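Local coordinates for protein periplasmic beta-glucosidase (PDB 6R5T) that probably hydrolyses terminal, non-reducing beta-D-glucosyl residues to release beta-D-glucose in the periplasm, as a glycoside hydrolase of family 3, at residues A[70-75]-A[319-324]; A[142-147]-A[576-581]; A[607-612]-A[721-726]. The protein carries 1 engineered substitution. All blocks are in the same frame, centred on the assembly; numbering follows the deposited sequence. Where two conformers were deposited one is given.

Interaction 1: residues A[70-75]-A[319-324]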
loop_
_atom_site.group_PDB
_atom_site.type_symbol
_atom_site.label_atom_id
_atom_site.label_comp_id
_atom_site.label_asym_id
_atom_site.label_seq_id
_atom_site.Cartn_x
_atom_site.Cartn_y
_atom_site.Cartn_z
ATOM N N LEU A 70 49.317 17.016 0.970
ATOM C CA LEU A 70 49.302 16.058 2.113
ATOM C C LEU A 70 49.322 14.578 1.710
ATOM O O LEU A 70 49.566 13.761 2.599
ATOM C CB LEU A 70 48.091 16.361 3.001
ATOM C CG LEU A 70 48.152 17.693 3.743
ATOM C CD1 LEU A 70 46.865 17.963 4.501
ATOM C CD2 LEU A 70 49.336 17.714 4.693
ATOM N N LYS A 71 49.097 14.257 0.449
ATOM C CA LYS A 71 49.194 12.882 -0.086
ATOM C C LYS A 71 48.218 11.967 0.668
ATOM O O LYS A 71 48.579 10.842 0.965
ATOM C CB LYS A 71 50.649 12.389 -0.004
ATOM C CG LYS A 71 51.586 13.365 -0.737
ATOM C CD LYS A 71 53.048 13.161 -0.560
ATOM C CE LYS A 71 53.847 14.229 -1.291
ATOM N NZ LYS A 71 53.683 15.547 -0.647
ATOM N N ILE A 72 47.020 12.455 0.974
ATOM C CA ILE A 72 46.008 11.606 1.669
ATOM C C ILE A 72 45.491 10.619 0.627
ATOM O O ILE A 72 44.979 11.033 -0.410
ATOM C CB ILE A 72 44.885 12.468 2.276
ATOM C CG1 ILE A 72 45.419 13.412 3.365
ATOM C CG2 ILE A 72 43.789 11.571 2.811
ATOM C CD1 ILE A 72 44.434 14.407 3.839
ATOM N N PRO A 73 45.579 9.300 0.899
ATOM C CA PRO A 73 45.165 8.302 -0.079
ATOM C C PRO A 73 43.643 8.300 -0.305
ATOM O O PRO A 73 42.883 8.704 0.583
ATOM C CB PRO A 73 45.538 6.975 0.527
ATOM C CG PRO A 73 45.495 7.240 1.980
ATOM C CD PRO A 73 46.035 8.664 2.137
ATOM N N LEU A 74 43.277 7.915 -1.509
ATOM C CA LEU A 74 41.850 7.681 -1.847
ATOM C C LEU A 74 41.446 6.355 -1.242
ATOM O O LEU A 74 42.296 5.476 -1.049
ATOM C CB LEU A 74 41.725 7.596 -3.371
ATOM C CG LEU A 74 42.110 8.867 -4.099
ATOM C CD1 LEU A 74 42.368 8.550 -5.549
ATOM C CD2 LEU A 74 41.041 9.927 -3.953
ATOM N N PHE A 75 40.136 6.202 -1.045
ATOM C CA PHE A 75 39.556 4.841 -1.096
ATOM C C PHE A 75 38.722 4.693 -2.374
ATOM O O PHE A 75 38.252 5.681 -2.963
ATOM C CB PHE A 75 38.817 4.471 0.191
ATOM C CG PHE A 75 37.483 5.122 0.411
ATOM C CD1 PHE A 75 36.357 4.716 -0.277
ATOM C CD2 PHE A 75 37.319 6.081 1.389
ATOM C CE1 PHE A 75 35.115 5.287 -0.008
ATOM C CE2 PHE A 75 36.096 6.673 1.646
ATOM C CZ PHE A 75 34.985 6.275 0.946
ATOM N N ALA A 319 39.020 8.546 9.280
ATOM C CA ALA A 319 38.969 7.362 10.163
ATOM C C ALA A 319 38.674 6.112 9.322
ATOM O O ALA A 319 39.219 5.069 9.611
ATOM C CB ALA A 319 37.954 7.545 11.240
ATOM N N ALA A 320 37.840 6.203 8.295
ATOM C CA ALA A 320 37.595 5.048 7.413
ATOM C C ALA A 320 38.879 4.653 6.691
ATOM O O ALA A 320 39.211 3.456 6.598
ATOM C CB ALA A 320 36.499 5.356 6.435
ATOM N N LYS A 321 39.613 5.632 6.184
ATOM C CA LYS A 321 40.870 5.333 5.471
ATOM C C LYS A 321 41.883 4.712 6.439
ATOM O O LYS A 321 42.623 3.818 6.007
ATOM C CB LYS A 321 41.374 6.629 4.886
ATOM C CG LYS A 321 40.488 7.146 3.766
ATOM C CD LYS A 321 40.950 8.455 3.150
ATOM C CE LYS A 321 40.085 8.836 1.975
ATOM N NZ LYS A 321 40.587 10.012 1.236
ATOM N N TYR A 322 41.898 5.182 7.674
ATOM C CA TYR A 322 42.829 4.683 8.716
ATOM C C TYR A 322 42.533 3.180 8.939
ATOM O O TYR A 322 43.413 2.328 8.823
ATOM C CB TYR A 322 42.691 5.548 9.969
ATOM C CG TYR A 322 43.618 5.162 11.097
ATOM C CD1 TYR A 322 43.340 4.077 11.910
ATOM C CD2 TYR A 322 44.770 5.891 11.332
ATOM C CE1 TYR A 322 44.161 3.748 12.977
ATOM C CE2 TYR A 322 45.629 5.540 12.356
ATOM C CZ TYR A 322 45.321 4.476 13.181
ATOM O OH TYR A 322 46.154 4.178 14.228
ATOM N N ASP A 323 41.245 2.857 9.147
ATOM C CA ASP A 323 40.826 1.469 9.439
ATOM C C ASP A 323 41.119 0.562 8.235
ATOM O O ASP A 323 41.438 -0.624 8.481
ATOM C CB ASP A 323 39.365 1.394 9.848
ATOM C CG ASP A 323 39.084 1.987 11.205
ATOM O OD1 ASP A 323 40.081 2.289 11.982
ATOM O OD2 ASP A 323 37.868 2.222 11.483
ATOM N N LEU A 324 41.028 1.088 7.017
ATOM C CA LEU A 324 41.296 0.322 5.784
ATOM C C LEU A 324 42.801 0.076 5.556
ATOM O O LEU A 324 43.163 -0.643 4.633
ATOM C CB LEU A 324 40.659 1.053 4.618
ATOM C CG LEU A 324 39.159 0.792 4.527
ATOM C CD1 LEU A 324 38.508 1.779 3.608
ATOM C CD2 LEU A 324 38.935 -0.614 4.032
#
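K321 reaches from the last turn of helix 307-323 to the loop that leads into strand 75-78, and its ammonium NZ donates to P73 O at 2.7 Å. The chain runs straight out beyond CG (chi2 180°), which carries the nitrogen the full length of the side chain to the loop backbone. NZ approaches with the C=O...N angle opened to 148° and lies slightly tilted from the carbonyl plane. Q22 OE1 and G47 O take it as well, so three oxygens hold this buried ammonium group.

The tight packing is around that lysine. CE lies 3.9 Å from CD2 of F75, whose ring it meets obliquely, the two side chains crossing at about a right angle. On the other flank, I72 CG2 stands 3.9 Å from K321 NZ. Contact thins at the helix end, where L324 CD1 and F75 CB are 4.4 Å apart, and upstream the loop turns to solvent with K71 exposed. L74 points its side chain to helix 55-65 instead.

Because the loop feeds the N-terminal end of a strand, this is packing at the floor of a TIM barrel, where a late helix is joined to the entry of strand 75-78.

Interaction 2: residues A[142-147]-A[576-581]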
loop_
_atom_site.group_PDB
_atom_site.type_symbol
_atom_site.label_atom_id
_atom_site.label_comp_id
_atom_site.label_asym_id
_atom_site.label_seq_id
_atom_site.Cartn_x
_atom_site.Cartn_y
_atom_site.Cartn_z
ATOM N N PHE A 142 16.833 -9.428 1.262
ATOM C CA PHE A 142 16.756 -10.798 1.787
ATOM C C PHE A 142 15.316 -11.200 2.076
ATOM O O PHE A 142 15.111 -12.232 2.699
ATOM C CB PHE A 142 17.630 -10.933 3.019
ATOM C CG PHE A 142 19.102 -10.749 2.797
ATOM C CD1 PHE A 142 19.777 -11.476 1.832
ATOM C CD2 PHE A 142 19.822 -9.897 3.607
ATOM C CE1 PHE A 142 21.161 -11.379 1.697
ATOM C CE2 PHE A 142 21.199 -9.761 3.433
ATOM C CZ PHE A 142 21.861 -10.526 2.503
ATOM N N GLY A 143 14.341 -10.417 1.588
ATOM C CA GLY A 143 12.913 -10.744 1.702
ATOM C C GLY A 143 12.246 -9.936 2.796
ATOM O O GLY A 143 12.631 -8.780 3.022
ATOM N N GLU A 144 11.187 -10.501 3.357
ATOM C CA GLU A 144 10.229 -9.706 4.130
ATOM C C GLU A 144 10.470 -9.819 5.633
ATOM O O GLU A 144 9.766 -9.125 6.353
ATOM C CB GLU A 144 8.797 -10.135 3.810
ATOM C CG GLU A 144 8.328 -11.480 4.365
ATOM C CD GLU A 144 7.060 -12.016 3.686
ATOM O OE1 GLU A 144 6.787 -11.684 2.486
ATOM O OE2 GLU A 144 6.352 -12.858 4.307
ATOM N N ASP A 145 11.361 -10.687 6.077
ATOM C CA ASP A 145 11.428 -10.930 7.535
ATOM C C ASP A 145 12.528 -10.150 8.249
ATOM O O ASP A 145 13.698 -10.208 7.853
ATOM C CB ASP A 145 11.623 -12.405 7.841
ATOM C CG ASP A 145 11.559 -12.629 9.343
ATOM O OD1 ASP A 145 10.494 -12.343 9.966
ATOM O OD2 ASP A 145 12.584 -13.109 9.855
ATOM N N THR A 146 12.142 -9.543 9.349
ATOM C CA THR A 146 13.085 -8.679 10.117
ATOM C C THR A 146 14.165 -9.549 10.767
ATOM O O THR A 146 15.331 -9.173 10.756
ATOM C CB THR A 146 12.308 -7.876 11.140
ATOM O OG1 THR A 146 11.308 -7.116 10.467
ATOM C CG2 THR A 146 13.229 -7.005 11.934
ATOM N N TYR A 147 13.790 -10.661 11.398
ATOM C CA TYR A 147 14.748 -11.566 12.058
ATOM C C TYR A 147 15.805 -12.053 11.073
ATOM O O TYR A 147 17.054 -11.956 11.321
ATOM C CB TYR A 147 14.019 -12.664 12.821
ATOM C CG TYR A 147 14.904 -13.614 13.556
ATOM C CD1 TYR A 147 15.411 -14.727 12.940
ATOM C CD2 TYR A 147 15.198 -13.392 14.881
ATOM C CE1 TYR A 147 16.295 -15.585 13.596
ATOM C CE2 TYR A 147 16.026 -14.266 15.566
ATOM C CZ TYR A 147 16.579 -15.344 14.935
ATOM O OH TYR A 147 17.318 -16.141 15.784
ATOM N N VAL A 576 1.220 -8.740 0.843
ATOM C CA VAL A 576 0.988 -9.962 1.639
ATOM C C VAL A 576 2.334 -10.315 2.247
ATOM O O VAL A 576 3.354 -10.317 1.581
ATOM C CB VAL A 576 0.422 -11.154 0.856
ATOM C CG1 VAL A 576 -1.037 -10.930 0.507
ATOM C CG2 VAL A 576 1.274 -11.441 -0.358
ATOM N N TYR A 577 2.275 -10.596 3.517
ATOM C CA TYR A 577 3.477 -11.018 4.249
ATOM C C TYR A 577 3.016 -11.805 5.454
ATOM O O TYR A 577 1.910 -11.572 5.954
ATOM C CB TYR A 577 4.318 -9.786 4.634
ATOM C CG TYR A 577 3.592 -8.675 5.345
ATOM C CD1 TYR A 577 2.888 -7.707 4.642
ATOM C CD2 TYR A 577 3.607 -8.565 6.727
ATOM C CE1 TYR A 577 2.270 -6.645 5.278
ATOM C CE2 TYR A 577 3.008 -7.505 7.383
ATOM C CZ TYR A 577 2.310 -6.542 6.662
ATOM O OH TYR A 577 1.736 -5.478 7.313
ATOM N N TYR A 578 3.863 -12.671 5.989
ATOM C CA TYR A 578 3.412 -13.699 6.950
ATOM C C TYR A 578 3.202 -13.113 8.370
ATOM O O TYR A 578 2.325 -13.597 9.079
ATOM C CB TYR A 578 4.378 -14.893 6.993
ATOM C CG TYR A 578 5.529 -14.628 7.913
ATOM C CD1 TYR A 578 6.631 -13.879 7.533
ATOM C CD2 TYR A 578 5.465 -15.060 9.235
ATOM C CE1 TYR A 578 7.644 -13.573 8.415
ATOM C CE2 TYR A 578 6.472 -14.753 10.124
ATOM C CZ TYR A 578 7.547 -13.999 9.731
ATOM O OH TYR A 578 8.480 -13.600 10.635
ATOM N N ASN A 579 3.928 -12.075 8.732
ATOM C CA ASN A 579 3.895 -11.509 10.108
ATOM C C ASN A 579 2.967 -10.311 10.132
ATOM O O ASN A 579 3.357 -9.184 10.550
ATOM C CB ASN A 579 5.301 -11.223 10.622
ATOM C CG ASN A 579 6.127 -10.342 9.711
ATOM O OD1 ASN A 579 5.927 -10.293 8.498
ATOM N ND2 ASN A 579 7.127 -9.657 10.284
ATOM N N HIS A 580 1.761 -10.545 9.659
ATOM C CA HIS A 580 0.687 -9.530 9.673
ATOM C C HIS A 580 -0.080 -9.591 10.979
ATOM O O HIS A 580 0.016 -10.549 11.752
ATOM C CB HIS A 580 -0.210 -9.749 8.449
ATOM C CG HIS A 580 -0.860 -11.092 8.377
ATOM N ND1 HIS A 580 -1.956 -11.444 9.152
ATOM C CD2 HIS A 580 -0.497 -12.230 7.724
ATOM C CE1 HIS A 580 -2.279 -12.706 8.883
ATOM N NE2 HIS A 580 -1.409 -13.206 8.088
ATOM N N LEU A 581 -0.899 -8.577 11.184
ATOM C CA LEU A 581 -1.765 -8.523 12.395
ATOM C C LEU A 581 -3.070 -9.287 12.142
ATOM O O LEU A 581 -3.491 -9.516 10.961
ATOM C CB LEU A 581 -2.039 -7.074 12.784
ATOM C CG LEU A 581 -0.825 -6.183 13.019
ATOM C CD1 LEU A 581 -1.244 -4.842 13.580
ATOM C CD2 LEU A 581 0.218 -6.837 13.903
HETATM O O HOH W 1 5.996 -9.573 1.061
HETATM O O HOH W 2 7.076 -8.818 6.568
HETATM O O HOH W 3 9.177 -8.026 8.870
#
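E144 and Y577 bring the two backbones nearest, CA to CA 6.9 Å, where irregular chain leads into helix 146-161 and passes the equally irregular 576-581 loop. The E144 carboxylate lies against Y577 CB and takes the backbone N-H of Y578 on OE2 at 3.0 Å, the nitrogen standing 46° out of the carboxylate plane. S566 OG also bonds OE2. The same oxygen sits at the edge of the Y578 ring, 3.4 Å from CD1, with carboxylate and ring nearly coplanar (8° apart).

Further along that ring edge, Y578 OH donates to D145 OD1 in a very short bond of 2.5 Å, while L673 N also bonds the hydroxyl. With its carboxylate swung anti to the backbone N (chi1 -175°), D145 serves two ends: OD1 holds the tyrosine and OD2 caps L148 N in the first turn of the helix.

Waters bridge further polar atoms. One donates to both E144 O and N579 OD1; another donates to E144 O and T146 OG1 and accepts from N579 ND2, 3.0 Å away. Y577 sends its hydroxyl the other way, to E185 of the second subunit. The loop and N-cap leading into helix 146-161, the barrel helix after strand 121-122, join loop 576-581 directly through Y578 and by water through N579, centre of an inverse gamma turn, at a junction between the family 3 N-terminal and C-terminal domains.

Interaction 3: residues A[607-612]-A[721-726]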
loop_
_atom_site.group_PDB
_atom_site.type_symbol
_atom_site.label_atom_id
_atom_site.label_comp_id
_atom_site.label_asym_id
_atom_site.label_seq_id
_atom_site.Cartn_x
_atom_site.Cartn_y
_atom_site.Cartn_z
ATOM N N LEU A 607 -0.120 -17.484 -2.477
ATOM C CA LEU A 607 -0.043 -18.768 -3.204
ATOM C C LEU A 607 1.004 -19.649 -2.528
ATOM O O LEU A 607 0.723 -20.820 -2.279
ATOM C CB LEU A 607 0.328 -18.545 -4.669
ATOM C CG LEU A 607 0.371 -19.844 -5.471
ATOM C CD1 LEU A 607 -0.959 -20.606 -5.423
ATOM C CD2 LEU A 607 0.705 -19.567 -6.906
ATOM N N TYR A 608 2.161 -19.072 -2.190
ATOM C CA TYR A 608 3.242 -19.821 -1.496
ATOM C C TYR A 608 3.626 -18.964 -0.302
ATOM O O TYR A 608 3.993 -17.805 -0.489
ATOM C CB TYR A 608 4.446 -20.066 -2.392
ATOM C CG TYR A 608 4.167 -20.736 -3.710
ATOM C CD1 TYR A 608 3.773 -22.059 -3.785
ATOM C CD2 TYR A 608 4.362 -20.057 -4.892
ATOM C CE1 TYR A 608 3.565 -22.673 -5.014
ATOM C CE2 TYR A 608 4.155 -20.653 -6.121
ATOM C CZ TYR A 608 3.757 -21.977 -6.186
ATOM O OH TYR A 608 3.572 -22.586 -7.412
ATOM N N PRO A 609 3.552 -19.500 0.911
ATOM C CA PRO A 609 3.844 -18.682 2.100
ATOM C C PRO A 609 5.348 -18.593 2.385
ATOM O O PRO A 609 6.159 -19.304 1.879
ATOM C CB PRO A 609 3.174 -19.463 3.208
ATOM C CG PRO A 609 3.329 -20.881 2.737
ATOM C CD PRO A 609 3.141 -20.862 1.235
ATOM N N PHE A 610 5.678 -17.635 3.225
ATOM C CA PHE A 610 7.030 -17.499 3.790
ATOM C C PHE A 610 7.498 -18.833 4.349
ATOM O O PHE A 610 6.729 -19.529 5.047
ATOM C CB PHE A 610 6.987 -16.473 4.904
ATOM C CG PHE A 610 8.324 -16.220 5.528
ATOM C CD1 PHE A 610 9.238 -15.316 4.978
ATOM C CD2 PHE A 610 8.674 -16.864 6.709
ATOM C CE1 PHE A 610 10.440 -15.059 5.628
ATOM C CE2 PHE A 610 9.871 -16.597 7.349
ATOM C CZ PHE A 610 10.758 -15.720 6.803
ATOM N N GLY A 611 8.702 -19.223 3.999
ATOM C CA GLY A 611 9.318 -20.468 4.480
ATOM C C GLY A 611 8.927 -21.687 3.660
ATOM O O GLY A 611 9.394 -22.791 4.026
ATOM N N TYR A 612 8.188 -21.529 2.559
ATOM C CA TYR A 612 7.733 -22.667 1.722
ATOM C C TYR A 612 8.868 -23.158 0.831
ATOM O O TYR A 612 9.595 -22.365 0.203
ATOM C CB TYR A 612 6.540 -22.262 0.869
ATOM C CG TYR A 612 5.994 -23.348 0.007
ATOM C CD1 TYR A 612 5.226 -24.367 0.506
ATOM C CD2 TYR A 612 6.295 -23.343 -1.331
ATOM C CE1 TYR A 612 4.727 -25.351 -0.341
ATOM C CE2 TYR A 612 5.835 -24.326 -2.186
ATOM C CZ TYR A 612 5.035 -25.306 -1.701
ATOM O OH TYR A 612 4.607 -26.250 -2.607
ATOM N N ASP A 721 7.331 -24.677 7.287
ATOM C CA ASP A 721 7.025 -23.374 6.668
ATOM C C ASP A 721 6.117 -22.618 7.640
ATOM O O ASP A 721 5.658 -23.169 8.633
ATOM C CB ASP A 721 6.502 -23.495 5.228
ATOM C CG ASP A 721 5.201 -24.202 5.061
ATOM O OD1 ASP A 721 4.270 -23.844 5.772
ATOM O OD2 ASP A 721 5.128 -25.114 4.226
ATOM N N SER A 722 5.812 -21.376 7.342
ATOM C CA SER A 722 5.001 -20.513 8.218
ATOM C C SER A 722 3.533 -20.934 8.256
ATOM O O SER A 722 2.825 -20.487 9.197
ATOM C CB SER A 722 5.176 -19.082 7.844
ATOM O OG SER A 722 4.595 -18.781 6.589
ATOM N N ALA A 723 3.063 -21.705 7.288
ATOM C CA ALA A 723 1.659 -22.171 7.227
ATOM C C ALA A 723 1.440 -23.548 7.853
ATOM O O ALA A 723 0.256 -23.890 8.060
ATOM C CB ALA A 723 1.218 -22.210 5.799
ATOM N N GLN A 724 2.468 -24.361 8.007
ATOM C CA GLN A 724 2.350 -25.795 8.419
ATOM C C GLN A 724 3.061 -25.951 9.759
ATOM O O GLN A 724 4.154 -26.504 9.822
ATOM C CB GLN A 724 2.922 -26.739 7.367
ATOM C CG GLN A 724 2.202 -26.594 6.032
ATOM C CD GLN A 724 2.612 -27.690 5.081
ATOM O OE1 GLN A 724 2.025 -28.780 5.083
ATOM N NE2 GLN A 724 3.668 -27.440 4.307
ATOM N N THR A 725 2.465 -25.431 10.812
ATOM C CA THR A 725 3.098 -25.446 12.144
ATOM C C THR A 725 2.171 -26.061 13.184
ATOM O O THR A 725 0.953 -26.344 12.905
ATOM C CB THR A 725 3.440 -24.029 12.617
ATOM O OG1 THR A 725 2.244 -23.262 12.735
ATOM C CG2 THR A 725 4.403 -23.301 11.700
ATOM N N GLU A 726 2.752 -26.304 14.343
ATOM C CA GLU A 726 1.939 -26.554 15.554
ATOM C C GLU A 726 2.541 -25.737 16.676
ATOM O O GLU A 726 3.749 -25.334 16.586
ATOM C CB GLU A 726 1.888 -28.027 15.894
ATOM C CG GLU A 726 3.214 -28.587 16.274
ATOM C CD GLU A 726 3.229 -30.100 16.250
ATOM O OE1 GLU A 726 2.759 -30.671 15.243
ATOM O OE2 GLU A 726 3.792 -30.667 17.196
#
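D721 presses against the P609-Y612 turn, its CA only 4.3 Å from that of G611. In this type II beta turn G611 has positive phi and no side chain; a CB there would point at D721 and lie tight against its CA, so the bare glycine lets the backbones come this near. From CA, the aspartate starts toward the turn: CB rests 3.2 Å from G611 O. CG then sits between the backbone N and the carbonyl carbon (chi1 64°), which folds the carboxylate back over its own segment. OD1 accepts A723 N at 2.9 Å through its anti lone pair, closing an Asx turn, with a weak bond from Q724 N. OD2, at the tip, is met on the syn side by Q724 NE2, 2.7 Å away and 26° out of the carboxylate plane. That same oxygen lies at the edge of the Y612 ring, 3.8 Å from CD1; the two side chains run alongside each other.

The bonds that cross the contact belong to S722. Its OG donates to F610 O at 2.7 Å, and its backbone N reaches the same oxygen at 3.1 Å, lying in the carbonyl plane. One residue thus grips the carbonyl twice. Toward the outside, P609 CG touches A723 CB at 3.9 Å, a small apolar patch.

Residues 721-724 lie in the loop connecting strands 712-719 and 725-732 of the fibronectin type III-like domain. Around the turn, F610 packs on Y658 and G611 O accepts from Q656 NE2, both of strand 651-660. Y612 OH bonds L366 O of strand 364-368 and Y608 OH bonds Q529 of helix 526-531, so this loop of the family 3 C-terminal domain is tied to its own strand and helix on one side and meets the fibronectin-like sheet on the other.

How the interactions relate
Interactions 1 and 2 are buried; interaction 3 is partly exposed. Interaction 1 stays on the barrel, on the opposite side of the chain's centre and about 40 Å, centre to centre, from interaction 2. A single lysine bound by oxygens carries it. Interactions 2 and 3, centres about 12 Å apart, are continuous: F610 stacks on Y578 and also packs on D145 and E144, with Y578 CD1 and F610 CG 3.5 Å apart. The long loop between helix 545-553 and strand 619-626 supplies one side of each, meeting the barrel first and the fibronectin-like domain second. Carboxylates and waters join the former; a backbone carbonyl that accepts two hydrogen bonds joins the latter.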